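Local coordinates for protein N-acetylglucosaminidase (PDB 6INX) that probably hydrolyses glycosidic bonds of N-acetylglucosamine-containing glycans as a family 18 glycoside hydrolase, at residues Asp186-His197 against Gly250-Tyr261. Residues are numbered along the deposited sequence; the frame is centred on the assembly and turned at random.
Sequences DMRGGFQTLTGH and GLYQMSPGSGGY
Thr195 meets the backbone of Gly250-Gln253 with every atom of its side chain. CB lies 3.5 Å from Gly250 O; CG2 branches off beside the backbone N and reaches Gln253 O, also at 3.5 Å. The hydroxyl, placed between the backbone N and the carbonyl carbon (chi1 66°), enters this bend of backbone: OG1 donates to a lone pair of Gly250 O in the carbonyl plane, at 2.6 Å, and accepts a nearly straight bond from Gln253 N (170°) and a weak, bent one from Tyr252 N. With an alanine here, Gly250 O is likely to lose its donor and Gln253 N its acceptor, and residues 250-253 could shift. Backbone bonds Thr195 N to Gln253 O and Ser255 N to Thr193 O (2.8 Å, 176°) flank a single beta bridge between Leu194 and Met254. This pairing joins the loop after barrel strand 179-183 to the chain leading into strand 260-264, an outer strand of the antiparallel sheet inserted in the family 18 TIM barrel. Beyond it, Leu251 CD1 sits over a face of the His197 ring, 4.2 Å from the centroid, a CH-pi contact; His197 NE2 is hydrogen-bonded to Asp283 OD2. At the far end, Gly189 O receives Gly259 N (2.9 Å) and Gln192 N from opposite faces of its plane, tying the type I turn Gly189-Gln192 to Gly259.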
# COMPACT_ATOMS: atom_id res chain seq x y z
N ASP A 186 -6.74 1.71 11.62
CA ASP A 186 -5.31 1.41 11.44
C ASP A 186 -4.98 1.16 9.97
O ASP A 186 -4.03 0.42 9.65
CB ASP A 186 -4.83 0.20 12.27
CG ASP A 186 -5.10 0.35 13.74
OD1 ASP A 186 -5.10 1.48 14.25
OD2 ASP A 186 -5.29 -0.71 14.39
N MET A 187 -5.76 1.74 9.06
CA MET A 187 -5.54 1.47 7.63
C MET A 187 -4.26 2.11 7.14
O MET A 187 -3.69 1.65 6.13
CB MET A 187 -6.73 1.94 6.79
CG MET A 187 -7.97 1.06 6.99
SD MET A 187 -9.36 1.43 5.91
CE MET A 187 -9.89 3.00 6.61
N ARG A 188 -3.82 3.16 7.82
CA ARG A 188 -2.50 3.75 7.72
C ARG A 188 -2.01 3.86 9.15
O ARG A 188 -2.72 4.40 10.01
CB ARG A 188 -2.58 5.14 7.09
CG ARG A 188 -3.12 5.08 5.67
CD ARG A 188 -3.53 6.47 5.16
NE ARG A 188 -4.04 6.33 3.80
CZ ARG A 188 -5.23 5.83 3.47
NH1 ARG A 188 -6.08 5.41 4.41
NH2 ARG A 188 -5.58 5.71 2.19
N GLY A 189 -0.83 3.33 9.42
CA GLY A 189 -0.37 3.26 10.80
C GLY A 189 1.08 2.82 10.90
O GLY A 189 1.96 3.46 10.33
N GLY A 190 1.32 1.70 11.59
CA GLY A 190 2.67 1.35 11.99
C GLY A 190 3.59 0.86 10.89
O GLY A 190 4.78 0.67 11.14
N PHE A 191 3.07 0.65 9.68
CA PHE A 191 3.91 0.19 8.58
C PHE A 191 4.25 1.27 7.56
O PHE A 191 4.97 0.99 6.60
CB PHE A 191 3.26 -1.00 7.86
CG PHE A 191 3.11 -2.21 8.74
CD1 PHE A 191 4.22 -2.90 9.16
CD2 PHE A 191 1.86 -2.64 9.16
CE1 PHE A 191 4.10 -4.02 9.98
CE2 PHE A 191 1.73 -3.75 9.98
CZ PHE A 191 2.86 -4.44 10.39
N GLN A 192 3.77 2.50 7.75
CA GLN A 192 4.05 3.55 6.77
C GLN A 192 4.51 4.83 7.45
O GLN A 192 4.03 5.19 8.53
CB GLN A 192 2.86 3.80 5.82
CG GLN A 192 1.64 4.38 6.49
CD GLN A 192 0.50 4.55 5.51
OE1 GLN A 192 -0.11 3.57 5.07
NE2 GLN A 192 0.23 5.81 5.12
N THR A 193 5.43 5.52 6.78
CA THR A 193 5.94 6.80 7.25
C THR A 193 5.24 7.98 6.58
O THR A 193 5.53 9.13 6.93
CB THR A 193 7.44 6.91 7.01
OG1 THR A 193 7.70 6.71 5.62
CG2 THR A 193 8.21 5.88 7.81
N LEU A 194 4.32 7.72 5.66
CA LEU A 194 3.52 8.79 5.06
C LEU A 194 2.28 9.02 5.90
O LEU A 194 1.58 8.06 6.25
CB LEU A 194 3.09 8.38 3.65
CG LEU A 194 2.49 9.55 2.87
CD1 LEU A 194 3.57 10.54 2.48
CD2 LEU A 194 1.77 9.03 1.62
N THR A 195 1.99 10.28 6.22
CA THR A 195 0.79 10.56 6.99
C THR A 195 -0.45 10.36 6.14
O THR A 195 -0.43 10.43 4.90
CB THR A 195 0.80 11.99 7.54
OG1 THR A 195 0.72 12.93 6.46
CG2 THR A 195 2.05 12.27 8.35
N GLY A 196 -1.56 10.10 6.82
CA GLY A 196 -2.84 9.99 6.16
C GLY A 196 -3.89 9.59 7.17
O GLY A 196 -3.62 9.50 8.37
N HIS A 197 -5.09 9.35 6.67
CA HIS A 197 -6.22 9.05 7.54
C HIS A 197 -6.24 7.56 7.86
O HIS A 197 -6.20 6.73 6.95
CB HIS A 197 -7.51 9.39 6.80
CG HIS A 197 -7.59 10.83 6.38
ND1 HIS A 197 -7.50 11.87 7.28
CD2 HIS A 197 -7.74 11.39 5.16
CE1 HIS A 197 -7.60 13.02 6.63
NE2 HIS A 197 -7.75 12.76 5.34
N GLY A 250 0.17 19.06 7.13
CA GLY A 250 0.69 17.80 7.62
C GLY A 250 0.21 16.57 6.87
O GLY A 250 0.67 15.46 7.18
N LEU A 251 -0.71 16.71 5.91
CA LEU A 251 -1.36 15.59 5.26
C LEU A 251 -0.54 15.12 4.07
O LEU A 251 -0.13 15.93 3.23
CB LEU A 251 -2.77 16.00 4.82
CG LEU A 251 -3.66 14.93 4.20
CD1 LEU A 251 -3.99 13.85 5.21
CD2 LEU A 251 -4.95 15.54 3.68
N TYR A 252 -0.26 13.82 4.02
CA TYR A 252 0.52 13.21 2.93
C TYR A 252 1.96 13.70 2.93
O TYR A 252 2.56 13.96 1.88
CB TYR A 252 -0.16 13.31 1.56
CG TYR A 252 -1.61 12.91 1.61
CD1 TYR A 252 -2.01 11.84 2.40
CD2 TYR A 252 -2.58 13.62 0.93
CE1 TYR A 252 -3.33 11.47 2.48
CE2 TYR A 252 -3.91 13.26 1.01
CZ TYR A 252 -4.27 12.19 1.80
OH TYR A 252 -5.60 11.81 1.91
N GLN A 253 2.53 13.83 4.13
CA GLN A 253 3.90 14.23 4.36
C GLN A 253 4.68 13.06 4.95
O GLN A 253 4.12 12.16 5.58
CB GLN A 253 3.97 15.40 5.34
CG GLN A 253 3.19 16.63 4.90
CD GLN A 253 3.63 17.13 3.55
OE1 GLN A 253 4.82 17.38 3.33
NE2 GLN A 253 2.69 17.24 2.62
N MET A 254 6.00 13.11 4.78
CA MET A 254 6.85 12.02 5.23
C MET A 254 7.39 12.32 6.63
O MET A 254 7.96 13.38 6.87
CB MET A 254 8.02 11.80 4.27
CG MET A 254 8.77 10.49 4.54
SD MET A 254 10.34 10.37 3.67
CE MET A 254 9.80 9.68 2.12
N SER A 255 7.19 11.36 7.54
CA SER A 255 7.75 11.35 8.88
C SER A 255 9.00 10.47 8.90
O SER A 255 9.13 9.55 8.08
CB SER A 255 6.73 10.74 9.84
OG SER A 255 7.26 10.61 11.14
N PRO A 256 9.94 10.71 9.82
CA PRO A 256 11.04 9.75 10.01
C PRO A 256 10.58 8.40 10.55
O PRO A 256 11.30 7.41 10.39
CB PRO A 256 11.95 10.45 11.03
CG PRO A 256 11.54 11.88 11.01
CD PRO A 256 10.08 11.91 10.66
N GLY A 257 9.41 8.34 11.17
CA GLY A 257 8.91 7.12 11.76
C GLY A 257 7.50 6.82 11.28
O GLY A 257 6.89 7.61 10.57
N SER A 258 7.00 5.67 11.72
CA SER A 258 5.68 5.24 11.27
C SER A 258 4.59 5.89 12.12
O SER A 258 4.85 6.67 13.04
CB SER A 258 5.59 3.72 11.31
OG SER A 258 5.75 3.25 12.63
N GLY A 259 3.34 5.59 11.78
CA GLY A 259 2.20 6.13 12.50
C GLY A 259 1.83 5.26 13.67
O GLY A 259 1.09 4.29 13.53
N GLY A 260 2.37 5.58 14.84
CA GLY A 260 2.05 4.84 16.03
C GLY A 260 0.71 5.25 16.58
O GLY A 260 0.01 6.11 16.05
N TYR A 261 0.33 4.62 17.68
CA TYR A 261 -0.89 5.05 18.34
C TYR A 261 -0.74 6.47 18.84
O TYR A 261 0.30 6.87 19.37
CB TYR A 261 -1.20 4.14 19.53
CG TYR A 261 -1.76 2.80 19.14
CD1 TYR A 261 -3.01 2.70 18.55
CD2 TYR A 261 -1.03 1.64 19.36
CE1 TYR A 261 -3.52 1.47 18.19
CE2 TYR A 261 -1.53 0.42 19.01
CZ TYR A 261 -2.78 0.33 18.43
OH TYR A 261 -3.28 -0.90 18.08
O HOH W 1 -5.58 -1.03 16.96
O HOH W 2 -5.63 9.40 3.77